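Local coordinates for protein translation factor SUI1 homolog (Pyrococcus horikoshii, PDB 5ZCY) that probably serves as an archaeal translation initiation factor of the SUI1 (aIF1/eIF1) family, with a likely role in mRNA binding, at residues V26-E29 with K35-T38; K56-L61 with I72-D77; Q22-Y27 with L89-E94; T38-I43 with K84-L89. All coordinates share one frame; numbering follows the deposited sequence.

Overall arrangement
From the N terminus, residues 22-27 enter strand 24-30, and contact 3 later closes the widest loop by bringing 89-94 back beside them. Contact 1 starts on the same strand and closes at once, joining strands 24-30 and 36-41 into a hairpin. T38, where contact 1 ends, opens contact 4, whose loop runs on to helix 82-88 and lies inside that of contact 3. Contact 2 is nested deeper still, setting helix 50-61 on strand 71-75, the neighbour of strand 36-41 in the sheet. Contact 1 thus pairs two strands of the sheet, contacts 2 and 4 lay a helix each against it, and contact 3 fastens the chain between the second helix and strand 96-98 to the start of strand 24-30.

Contact 1 of 4, residues V26-E29 with K35-T38; sequences VYIE and KVKT
With chi1 at 55°, K37 sends CG out between its own backbone N and carbonyl carbon and then runs extended, while E29 across from it turns CG anti to the carbonyl carbon (chi1 -76°); the two chains pass slantwise over one another on one face of the sheet. K37 CE comes to 3.4 Å from E29 OE1, and K37 CG and CE pass close to E29 CB. The charges stop short of a salt bridge, E29 OE1 and K37 NZ being 4.1 Å apart. A water spans them, donating to E29 OE1 and accepting a weak bond from K37 NZ. Each charge has a salt bridge elsewhere, E29 OE2 to R71 and K37 NZ to E73, so both are paired with strand 71-75. Beneath them E29 and K37 form an antiparallel hydrogen-bonded pair: E29 N to K37 O and K37 N to E29 O both measure 2.9 Å and are nearly straight. On the other face I28 and T38 make a non-hydrogen-bonded pair. I28 CD1 lies 3.7 Å from T38 OG1, a hydroxyl that is hydrogen-bonded to G76 O and H78 N, and I28 CG2 rests 3.6 Å from V36 CB. V26 CG1 is pressed to 3.5 Å against T38 CG2, a tight methyl contact. This is the beta hairpin of strands 24-30 and 36-41 in the SUI1 fold; its connecting turn includes A31 and R32, which with R30 bind a nitrite ion in this crystal, consistent with an anion-binding, perhaps RNA-facing, loop.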
loop_
_atom_site.group_PDB
_atom_site.type_symbol
_atom_site.label_atom_id
_atom_site.label_comp_id
_atom_site.label_asym_id
_atom_site.label_seq_id
_atom_site.Cartn_x
_atom_site.Cartn_y
_atom_site.Cartn_z
ATOM N N VAL A 26 1.880 6.173 0.328
ATOM C CA VAL A 26 2.747 5.021 0.159
ATOM C C VAL A 26 4.158 5.516 0.443
ATOM O O VAL A 26 4.635 6.439 -0.253
ATOM C CB VAL A 26 2.677 4.368 -1.191
ATOM C CG1 VAL A 26 3.600 3.136 -1.278
ATOM C CG2 VAL A 26 1.258 4.020 -1.585
ATOM N N TYR A 27 4.850 4.879 1.365
ATOM C CA TYR A 27 6.194 5.380 1.734
ATOM C C TYR A 27 7.033 4.222 2.209
ATOM O O TYR A 27 6.509 3.170 2.405
ATOM C CB TYR A 27 6.087 6.439 2.780
ATOM C CG TYR A 27 5.388 6.135 4.072
ATOM C CD1 TYR A 27 4.041 6.311 4.205
ATOM C CD2 TYR A 27 6.073 5.655 5.211
ATOM C CE1 TYR A 27 3.342 6.051 5.404
ATOM C CE2 TYR A 27 5.392 5.355 6.354
ATOM C CZ TYR A 27 4.039 5.585 6.490
ATOM O OH TYR A 27 3.280 5.355 7.604
ATOM N N ILE A 28 8.306 4.437 2.469
ATOM C CA ILE A 28 9.215 3.353 2.847
ATOM C C ILE A 28 9.604 3.513 4.252
ATOM O O ILE A 28 9.814 4.645 4.765
ATOM C CB ILE A 28 10.510 3.437 2.029
ATOM C CG1 ILE A 28 10.251 3.307 0.588
ATOM C CG2 ILE A 28 11.573 2.482 2.604
ATOM C CD1 ILE A 28 9.617 2.006 0.276
ATOM N N GLU A 29 9.670 2.405 4.983
ATOM C CA GLU A 29 10.247 2.316 6.360
ATOM C C GLU A 29 11.396 1.316 6.297
ATOM O O GLU A 29 11.532 0.471 5.412
ATOM C CB GLU A 29 9.240 1.882 7.410
ATOM C CG GLU A 29 8.252 2.981 7.824
ATOM C CD GLU A 29 7.256 2.628 8.900
ATOM O OE1 GLU A 29 7.096 1.443 9.239
ATOM O OE2 GLU A 29 6.518 3.597 9.394
ATOM N N LYS A 35 17.413 -4.042 4.411
ATOM C CA LYS A 35 16.215 -4.109 3.663
ATOM C C LYS A 35 15.275 -3.025 4.045
ATOM O O LYS A 35 15.398 -2.359 5.043
ATOM C CB LYS A 35 15.547 -5.482 3.997
ATOM C CG LYS A 35 16.469 -6.777 3.839
ATOM C CD LYS A 35 16.743 -7.012 2.396
ATOM C CE LYS A 35 18.189 -7.260 2.024
ATOM N NZ LYS A 35 18.216 -7.482 0.513
ATOM N N VAL A 36 14.208 -2.895 3.194
ATOM C CA VAL A 36 13.184 -1.884 3.409
ATOM C C VAL A 36 11.809 -2.498 3.287
ATOM O O VAL A 36 11.674 -3.608 2.768
ATOM C CB VAL A 36 13.299 -0.625 2.588
ATOM C CG1 VAL A 36 14.702 0.051 2.788
ATOM C CG2 VAL A 36 13.086 -0.881 1.155
ATOM N N LYS A 37 10.819 -1.755 3.715
ATOM C CA LYS A 37 9.415 -2.147 3.629
ATOM C C LYS A 37 8.614 -0.981 3.073
ATOM O O LYS A 37 8.909 0.181 3.335
ATOM C CB LYS A 37 8.833 -2.657 4.873
ATOM C CG LYS A 37 8.938 -1.775 6.026
ATOM C CD LYS A 37 8.484 -2.528 7.315
ATOM C CE LYS A 37 8.363 -1.647 8.512
ATOM N NZ LYS A 37 7.971 -2.535 9.692
ATOM N N THR A 38 7.565 -1.309 2.335
ATOM C CA THR A 38 6.632 -0.342 1.768
ATOM C C THR A 38 5.386 -0.281 2.651
ATOM O O THR A 38 4.809 -1.363 2.932
ATOM C CB THR A 38 6.235 -0.706 0.383
ATOM O OG1 THR A 38 7.358 -0.785 -0.464
ATOM C CG2 THR A 38 5.231 0.243 -0.284
HETATM O O HOH W 1 8.274 -0.062 11.109
#

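Contact 2 of 4, residues K56-L61 with I72-D77; sequences KLKAKL and IELQGD. With NO3 (nitrate ion), chain B.
L74, on strand 71-75, reaches the sheet-facing side of helix 50-61 between L57, K58 and L61. Its CB leaves the strand toward the helix, and chi1 of -55° swings CG to the side of the backbone N, where the chain forks. CD1 takes one branch and meets L61 CD1 at 3.9 Å, the two leucines crossing at about a right angle. CD2 takes the other, lying 4.1 Å from K58 CG and 4.3 Å from L57 CB, so that one methyl touches two successive helix residues. K58 gives the contact only its aliphatic root: the chain bends at chi3 (65°) and its NZ is hydrogen-bonded to G65 O. L57 continues the apolar layer to I40 and to L85 of helix 82-88. On the helix's solvent side K56 NZ donates to O1 of a nitrate ion at 3.0 Å and, weakly, to its O3 at 3.3 Å; the ion probably comes from the crystallisation liquor. Helix and strand run nearly parallel, 16° apart, with their axes 9.5 Å from each other at the closest point. Such a helix, laid along a strand with leucines between, is characteristic of the two-layer alpha/beta sandwich of SUI1 proteins.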
loop_
_atom_site.group_PDB
_atom_site.type_symbol
_atom_site.label_atom_id
_atom_site.label_comp_id
_atom_site.label_asym_id
_atom_site.label_seq_id
_atom_site.Cartn_x
_atom_site.Cartn_y
_atom_site.Cartn_z
ATOM N N LYS A 56 -3.582 -9.883 -1.657
ATOM C CA LYS A 56 -3.611 -9.726 -3.053
ATOM C C LYS A 56 -2.277 -9.092 -3.523
ATOM O O LYS A 56 -1.723 -9.466 -4.527
ATOM C CB LYS A 56 -4.779 -8.925 -3.557
ATOM C CG LYS A 56 -6.105 -9.688 -3.393
ATOM C CD LYS A 56 -7.185 -8.875 -3.953
ATOM C CE LYS A 56 -8.569 -9.596 -3.720
ATOM N NZ LYS A 56 -9.533 -8.688 -4.372
ATOM N N LEU A 57 -1.851 -8.049 -2.824
ATOM C CA LEU A 57 -0.623 -7.379 -3.281
ATOM C C LEU A 57 0.539 -8.304 -3.040
ATOM O O LEU A 57 1.443 -8.283 -3.951
ATOM C CB LEU A 57 -0.486 -6.112 -2.405
ATOM C CG LEU A 57 -1.443 -5.002 -2.724
ATOM C CD1 LEU A 57 -1.290 -3.897 -1.662
ATOM C CD2 LEU A 57 -1.422 -4.423 -4.109
ATOM N N LYS A 58 0.604 -9.023 -1.955
ATOM C CA LYS A 58 1.679 -10.046 -1.601
ATOM C C LYS A 58 1.753 -11.079 -2.730
ATOM O O LYS A 58 2.855 -11.479 -3.141
ATOM C CB LYS A 58 1.497 -10.743 -0.249
ATOM C CG LYS A 58 1.800 -9.816 0.952
ATOM C CD LYS A 58 1.243 -10.314 2.271
ATOM C CE LYS A 58 1.900 -11.622 2.726
ATOM N NZ LYS A 58 1.254 -12.019 4.000
ATOM N N ALA A 59 0.624 -11.504 -3.219
ATOM C CA ALA A 59 0.610 -12.518 -4.279
ATOM C C ALA A 59 1.074 -11.939 -5.565
ATOM O O ALA A 59 1.902 -12.604 -6.256
ATOM C CB ALA A 59 -0.801 -13.114 -4.394
ATOM N N LYS A 60 0.687 -10.713 -5.942
ATOM C CA LYS A 60 1.075 -10.098 -7.139
ATOM C C LYS A 60 2.592 -9.850 -7.190
ATOM O O LYS A 60 3.218 -10.044 -8.218
ATOM C CB LYS A 60 0.358 -8.776 -7.433
ATOM C CG LYS A 60 -1.153 -8.855 -7.736
ATOM C CD LYS A 60 -1.809 -7.511 -7.395
ATOM C CE LYS A 60 -3.128 -7.204 -8.107
ATOM N NZ LYS A 60 -3.263 -5.718 -8.166
ATOM N N LEU A 61 3.170 -9.469 -6.035
ATOM C CA LEU A 61 4.596 -9.117 -5.962
ATOM C C LEU A 61 5.445 -10.310 -5.473
ATOM O O LEU A 61 6.700 -10.131 -5.375
ATOM C CB LEU A 61 4.696 -7.935 -4.983
ATOM C CG LEU A 61 4.128 -6.638 -5.385
ATOM C CD1 LEU A 61 3.905 -5.677 -4.256
ATOM C CD2 LEU A 61 4.943 -5.955 -6.558
ATOM N N ILE A 72 -0.987 -1.327 5.588
ATOM C CA ILE A 72 -0.435 -2.505 4.965
ATOM C C ILE A 72 1.075 -2.295 4.871
ATOM O O ILE A 72 1.536 -1.223 4.502
ATOM C CB ILE A 72 -1.006 -2.695 3.573
ATOM C CG1 ILE A 72 -2.567 -2.951 3.684
ATOM C CG2 ILE A 72 -0.306 -3.796 2.777
ATOM C CD1 ILE A 72 -3.309 -2.977 2.397
ATOM N N GLU A 73 1.810 -3.341 5.235
ATOM C CA GLU A 73 3.275 -3.378 5.144
ATOM C C GLU A 73 3.694 -4.436 4.210
ATOM O O GLU A 73 3.250 -5.602 4.325
ATOM C CB GLU A 73 3.924 -3.578 6.530
ATOM C CG GLU A 73 3.426 -2.691 7.598
ATOM C CD GLU A 73 4.310 -2.732 8.880
ATOM O OE1 GLU A 73 5.333 -3.426 8.873
ATOM O OE2 GLU A 73 3.864 -2.065 9.867
ATOM N N LEU A 74 4.518 -4.121 3.239
ATOM C CA LEU A 74 5.043 -5.058 2.246
ATOM C C LEU A 74 6.544 -5.151 2.333
ATOM O O LEU A 74 7.228 -4.114 2.480
ATOM C CB LEU A 74 4.700 -4.680 0.806
ATOM C CG LEU A 74 3.210 -4.501 0.541
ATOM C CD1 LEU A 74 2.966 -3.969 -0.832
ATOM C CD2 LEU A 74 2.467 -5.816 0.704
ATOM N N GLN A 75 7.105 -6.344 2.230
ATOM C CA GLN A 75 8.560 -6.519 2.171
ATOM C C GLN A 75 9.110 -5.961 0.856
ATOM O O GLN A 75 8.585 -6.320 -0.203
ATOM C CB GLN A 75 8.837 -8.029 2.155
ATOM C CG GLN A 75 10.218 -8.478 1.803
ATOM C CD GLN A 75 10.355 -9.955 1.605
ATOM O OE1 GLN A 75 9.459 -10.738 1.166
ATOM N NE2 GLN A 75 11.557 -10.394 1.865
ATOM N N GLY A 76 10.075 -5.098 0.939
ATOM C CA GLY A 76 10.707 -4.458 -0.199
ATOM C C GLY A 76 10.144 -3.150 -0.567
ATOM O O GLY A 76 9.146 -2.761 0.043
ATOM N N ASP A 77 10.733 -2.454 -1.510
ATOM C CA ASP A 77 10.297 -1.151 -2.004
ATOM C C ASP A 77 9.516 -1.386 -3.289
ATOM O O ASP A 77 10.090 -1.834 -4.325
ATOM C CB ASP A 77 11.507 -0.251 -2.316
ATOM C CG ASP A 77 11.162 1.111 -2.750
ATOM O OD1 ASP A 77 10.030 1.377 -3.241
ATOM O OD2 ASP A 77 12.068 1.997 -2.614
HETATM N N NO3 B . -9.957 -5.973 -2.198
HETATM O O1 NO3 B . -9.561 -5.916 -3.253
HETATM O O2 NO3 B . -10.613 -4.982 -1.438
HETATM O O3 NO3 B . -9.603 -7.096 -1.525
#

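Contact 3 of 4, residues Q22-Y27 with L89-E94; sequences QRIKVY and LGFSEE
F91 and E94 belong to the connection that leaves helix 82-88 through a Schellman motif, and they meet I24 and Q22 where strand 24-30 begins. G90, with positive phi, is the C-prime residue of that motif: its N bonds back to A87 O and F91 N to L86 O, and the chain turns off the helix toward the sheet. The apolar half of the contact is a single touch, I24 CD1 to F91 CD1 at 3.7 Å. The longer branch of I24 stretches out from CB with chi2 at 166°, which carries CD1 obliquely onto the ring while the two side chains cross at about a right angle. The other half is nearer the surface: Q22 CG lies 3.5 Å from E94 O, the glutamine stem resting on the backbone carbonyl, with the carboxylate of E94 turned elsewhere. Within the first segment K25 NZ donates to Q22 O at 2.8 Å, in the carbonyl plane on a lone pair, and bridges the residues leading into the strand; the same amine has a salt bridge with E97. Around this pair, F91 also packs on L86 of helix 82-88 and I53 of helix 50-61, I24 touches I40 and I43, and backbone bonds of I24 with L95 and E97 join strand 24-30 to the parallel strand 96-98 and the residue before it.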
loop_
_atom_site.group_PDB
_atom_site.type_symbol
_atom_site.label_atom_id
_atom_site.label_comp_id
_atom_site.label_asym_id
_atom_site.label_seq_id
_atom_site.Cartn_x
_atom_site.Cartn_y
_atom_site.Cartn_z
ATOM N N GLN A 22 -4.797 13.714 -0.872
ATOM C CA GLN A 22 -4.156 12.502 -1.385
ATOM C C GLN A 22 -3.993 11.505 -0.243
ATOM O O GLN A 22 -2.942 11.363 0.411
ATOM C CB GLN A 22 -2.791 12.824 -1.987
ATOM C CG GLN A 22 -2.958 13.161 -3.437
ATOM C CD GLN A 22 -1.633 13.212 -4.095
ATOM O OE1 GLN A 22 -0.813 14.028 -3.688
ATOM N NE2 GLN A 22 -1.389 12.327 -5.083
ATOM N N ARG A 23 -5.111 10.916 0.058
ATOM C CA ARG A 23 -5.340 10.283 1.272
ATOM C C ARG A 23 -4.597 8.936 1.246
ATOM O O ARG A 23 -4.348 8.539 2.379
ATOM C CB ARG A 23 -6.871 10.108 1.581
ATOM C CG ARG A 23 -7.774 9.676 0.428
ATOM C CD ARG A 23 -9.231 9.376 0.803
ATOM N NE ARG A 23 -9.338 8.162 1.616
ATOM C CZ ARG A 23 -9.062 6.917 1.208
ATOM N NH1 ARG A 23 -8.688 6.649 -0.029
ATOM N NH2 ARG A 23 -9.198 5.901 2.046
ATOM N N ILE A 24 -4.354 8.244 0.092
ATOM C CA ILE A 24 -3.614 6.953 0.232
ATOM C C ILE A 24 -2.114 7.280 0.113
ATOM O O ILE A 24 -1.710 7.656 -0.942
ATOM C CB ILE A 24 -4.042 5.901 -0.755
ATOM C CG1 ILE A 24 -5.552 5.596 -0.489
ATOM C CG2 ILE A 24 -3.242 4.641 -0.635
ATOM C CD1 ILE A 24 -6.148 4.833 -1.625
ATOM N N LYS A 25 -1.337 7.150 1.172
ATOM C CA LYS A 25 0.043 7.439 1.206
ATOM C C LYS A 25 0.836 6.157 1.123
ATOM O O LYS A 25 0.541 5.231 1.841
ATOM C CB LYS A 25 0.429 8.138 2.486
ATOM C CG LYS A 25 -0.304 9.399 2.837
ATOM C CD LYS A 25 -0.078 10.371 1.766
ATOM C CE LYS A 25 -0.443 11.795 2.233
ATOM N NZ LYS A 25 -0.621 12.703 1.074
ATOM N N VAL A 26 1.880 6.173 0.328
ATOM C CA VAL A 26 2.747 5.021 0.159
ATOM C C VAL A 26 4.158 5.516 0.443
ATOM O O VAL A 26 4.635 6.439 -0.253
ATOM C CB VAL A 26 2.677 4.368 -1.191
ATOM C CG1 VAL A 26 3.600 3.136 -1.278
ATOM C CG2 VAL A 26 1.258 4.020 -1.585
ATOM N N TYR A 27 4.850 4.879 1.365
ATOM C CA TYR A 27 6.194 5.380 1.734
ATOM C C TYR A 27 7.033 4.222 2.209
ATOM O O TYR A 27 6.509 3.170 2.405
ATOM C CB TYR A 27 6.087 6.439 2.780
ATOM C CG TYR A 27 5.388 6.135 4.072
ATOM C CD1 TYR A 27 4.041 6.311 4.205
ATOM C CD2 TYR A 27 6.073 5.655 5.211
ATOM C CE1 TYR A 27 3.342 6.051 5.404
ATOM C CE2 TYR A 27 5.392 5.355 6.354
ATOM C CZ TYR A 27 4.039 5.585 6.490
ATOM O OH TYR A 27 3.280 5.355 7.604
ATOM N N LEU A 89 -6.995 -2.883 -8.264
ATOM C CA LEU A 89 -7.970 -3.084 -7.207
ATOM C C LEU A 89 -8.977 -1.942 -7.100
ATOM O O LEU A 89 -9.614 -1.815 -6.064
ATOM C CB LEU A 89 -7.233 -3.330 -5.829
ATOM C CG LEU A 89 -6.244 -4.514 -5.866
ATOM C CD1 LEU A 89 -5.640 -4.611 -4.473
ATOM C CD2 LEU A 89 -6.883 -5.848 -6.275
ATOM N N GLY A 90 -9.043 -1.145 -8.149
ATOM C CA GLY A 90 -10.085 -0.143 -8.236
ATOM C C GLY A 90 -9.858 1.119 -7.547
ATOM O O GLY A 90 -10.721 1.989 -7.522
ATOM N N PHE A 91 -8.676 1.336 -6.911
ATOM C CA PHE A 91 -8.418 2.637 -6.282
ATOM C C PHE A 91 -8.086 3.686 -7.329
ATOM O O PHE A 91 -7.324 3.448 -8.219
ATOM C CB PHE A 91 -7.291 2.517 -5.243
ATOM C CG PHE A 91 -7.719 1.682 -4.081
ATOM C CD1 PHE A 91 -8.426 2.202 -3.010
ATOM C CD2 PHE A 91 -7.413 0.325 -3.970
ATOM C CE1 PHE A 91 -8.847 1.420 -1.954
ATOM C CE2 PHE A 91 -7.855 -0.465 -2.913
ATOM C CZ PHE A 91 -8.582 0.085 -1.888
ATOM N N SER A 92 -8.612 4.904 -7.122
ATOM C CA SER A 92 -8.330 6.038 -7.971
ATOM C C SER A 92 -6.819 6.475 -7.865
ATOM O O SER A 92 -6.408 6.774 -6.788
ATOM C CB SER A 92 -9.181 7.193 -7.512
ATOM O OG SER A 92 -8.714 8.384 -8.141
ATOM N N GLU A 93 -6.160 6.575 -8.958
ATOM C CA GLU A 93 -4.679 6.894 -8.900
ATOM C C GLU A 93 -4.486 8.291 -8.389
ATOM O O GLU A 93 -3.506 8.595 -7.731
ATOM C CB GLU A 93 -4.010 6.674 -10.261
ATOM C CG GLU A 93 -3.785 5.208 -10.664
ATOM C CD GLU A 93 -2.956 5.028 -11.961
ATOM O OE1 GLU A 93 -2.392 6.039 -12.452
ATOM O OE2 GLU A 93 -2.836 3.883 -12.492
ATOM N N GLU A 94 -5.455 9.176 -8.536
ATOM C CA GLU A 94 -5.308 10.520 -7.951
ATOM C C GLU A 94 -5.330 10.632 -6.457
ATOM O O GLU A 94 -4.929 11.619 -5.842
ATOM C CB GLU A 94 -6.405 11.461 -8.527
ATOM C CG GLU A 94 -6.011 12.105 -9.831
ATOM C CD GLU A 94 -7.138 12.990 -10.329
ATOM O OE1 GLU A 94 -7.198 14.189 -9.923
ATOM O OE2 GLU A 94 -7.932 12.503 -11.171
#

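Contact 4 of 4, residues T38-I43 with K84-L89; sequences TIIEGI and KLLAEL
L86 of helix 82-88 points toward I40, in strand 36-41, and I43, in the loop just beyond it, one of the helix-on-sheet contacts in the core of this two-layer alpha/beta sandwich. At the start of the helical segment, K84 O accepts E88 N at 2.9 Å, a regular helical bond. L85 follows and turns to the other helix, packing on K60 and L61 of 50-61. L86, one step on, faces the sheet and shares its two methyls between two isoleucines. All three side chains are buried and meet through methyl groups alone, at loose van der Waals distances. The backbones stand well apart, I40 CA and L86 CA being 10.2 Å from each other, and the side chains bridge the interval. F91 touches I43 as well and extends the apolar cluster. A87 meets E93 of the outgoing loop, and E88 OE1 forms a salt bridge with K60 NZ, tying the two helices together. At L89 the helical bonding is weak, its N reaching L86 O at 2.9 Å and, farther off, L85 O. In the core itself, L86 CD1 sits 4.4 Å from I40 CG2, and L86 CD2 lies 4.5 Å from I43 CD1.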
loop_
_atom_site.group_PDB
_atom_site.type_symbol
_atom_site.label_atom_id
_atom_site.label_comp_id
_atom_site.label_asym_id
_atom_site.label_seq_id
_atom_site.Cartn_x
_atom_site.Cartn_y
_atom_site.Cartn_z
ATOM N N THR A 38 7.565 -1.309 2.335
ATOM C CA THR A 38 6.632 -0.342 1.768
ATOM C C THR A 38 5.386 -0.281 2.651
ATOM O O THR A 38 4.809 -1.363 2.932
ATOM C CB THR A 38 6.235 -0.706 0.383
ATOM O OG1 THR A 38 7.358 -0.785 -0.464
ATOM C CG2 THR A 38 5.231 0.243 -0.284
ATOM N N ILE A 39 4.999 0.912 3.086
ATOM C CA ILE A 39 3.846 1.115 3.909
ATOM C C ILE A 39 2.802 1.785 3.063
ATOM O O ILE A 39 3.058 2.731 2.327
ATOM C CB ILE A 39 4.146 2.049 5.114
ATOM C CG1 ILE A 39 5.413 1.621 5.861
ATOM C CG2 ILE A 39 2.932 2.252 5.989
ATOM C CD1 ILE A 39 5.326 0.226 6.390
ATOM N N ILE A 40 1.573 1.207 3.148
ATOM C CA ILE A 40 0.368 1.873 2.488
ATOM C C ILE A 40 -0.589 2.260 3.645
ATOM O O ILE A 40 -1.082 1.366 4.391
ATOM C CB ILE A 40 -0.341 0.900 1.520
ATOM C CG1 ILE A 40 0.639 0.410 0.478
ATOM C CG2 ILE A 40 -1.520 1.589 0.903
ATOM C CD1 ILE A 40 0.170 -0.906 -0.131
ATOM N N GLU A 41 -0.783 3.547 3.743
ATOM C CA GLU A 41 -1.629 4.115 4.824
ATOM C C GLU A 41 -2.694 4.934 4.205
ATOM O O GLU A 41 -2.606 5.473 3.125
ATOM C CB GLU A 41 -0.733 5.031 5.727
ATOM C CG GLU A 41 -1.114 5.519 7.077
ATOM C CD GLU A 41 0.173 6.248 7.564
ATOM O OE1 GLU A 41 0.930 5.643 8.254
ATOM O OE2 GLU A 41 0.468 7.388 7.069
ATOM N N GLY A 42 -3.894 4.906 4.764
ATOM C CA GLY A 42 -4.992 5.728 4.267
ATOM C C GLY A 42 -6.145 5.045 3.596
ATOM O O GLY A 42 -7.206 5.659 3.289
ATOM N N ILE A 43 -6.007 3.758 3.329
ATOM C CA ILE A 43 -7.147 2.983 2.871
ATOM C C ILE A 43 -8.089 2.815 4.067
ATOM O O ILE A 43 -7.649 2.443 5.144
ATOM C CB ILE A 43 -6.724 1.655 2.324
ATOM C CG1 ILE A 43 -5.938 1.825 1.040
ATOM C CG2 ILE A 43 -7.957 0.768 2.007
ATOM C CD1 ILE A 43 -5.230 0.573 0.541
ATOM N N LYS A 84 -0.179 1.219 -10.080
ATOM C CA LYS A 84 -0.800 0.290 -11.019
ATOM C C LYS A 84 -1.468 -0.780 -10.243
ATOM O O LYS A 84 -2.632 -1.198 -10.602
ATOM C CB LYS A 84 0.239 -0.289 -11.984
ATOM C CG LYS A 84 -0.198 -1.418 -12.852
ATOM C CD LYS A 84 -1.330 -0.982 -13.726
ATOM C CE LYS A 84 -1.657 -2.066 -14.747
ATOM N NZ LYS A 84 -2.980 -1.805 -15.352
ATOM N N LEU A 85 -0.838 -1.347 -9.211
ATOM C CA LEU A 85 -1.434 -2.466 -8.541
ATOM C C LEU A 85 -2.670 -2.035 -7.785
ATOM O O LEU A 85 -3.659 -2.785 -7.743
ATOM C CB LEU A 85 -0.434 -3.128 -7.630
ATOM C CG LEU A 85 0.798 -3.811 -8.275
ATOM C CD1 LEU A 85 1.763 -4.257 -7.205
ATOM C CD2 LEU A 85 0.375 -4.924 -9.226
ATOM N N LEU A 86 -2.645 -0.879 -7.146
ATOM C CA LEU A 86 -3.870 -0.412 -6.459
ATOM C C LEU A 86 -4.946 -0.051 -7.449
ATOM O O LEU A 86 -6.161 -0.290 -7.139
ATOM C CB LEU A 86 -3.563 0.744 -5.523
ATOM C CG LEU A 86 -2.740 0.325 -4.295
ATOM C CD1 LEU A 86 -2.306 1.550 -3.442
ATOM C CD2 LEU A 86 -3.500 -0.615 -3.397
ATOM N N ALA A 87 -4.574 0.432 -8.609
ATOM C CA ALA A 87 -5.616 0.669 -9.681
ATOM C C ALA A 87 -6.178 -0.583 -10.151
ATOM O O ALA A 87 -7.450 -0.565 -10.445
ATOM C CB ALA A 87 -4.963 1.445 -10.822
ATOM N N GLU A 88 -5.491 -1.717 -10.162
ATOM C CA GLU A 88 -6.064 -3.040 -10.517
ATOM C C GLU A 88 -7.129 -3.390 -9.490
ATOM O O GLU A 88 -8.079 -4.189 -9.770
ATOM C CB GLU A 88 -5.018 -4.159 -10.625
ATOM C CG GLU A 88 -4.128 -4.020 -11.832
ATOM C CD GLU A 88 -2.960 -4.991 -11.805
ATOM O OE1 GLU A 88 -2.842 -5.894 -10.950
ATOM O OE2 GLU A 88 -2.142 -4.825 -12.718
ATOM N N LEU A 89 -6.995 -2.883 -8.264
ATOM C CA LEU A 89 -7.970 -3.084 -7.207
ATOM C C LEU A 89 -8.977 -1.942 -7.100
ATOM O O LEU A 89 -9.614 -1.815 -6.064
ATOM C CB LEU A 89 -7.233 -3.330 -5.829
ATOM C CG LEU A 89 -6.244 -4.514 -5.866
ATOM C CD1 LEU A 89 -5.640 -4.611 -4.473
ATOM C CD2 LEU A 89 -6.883 -5.848 -6.275
#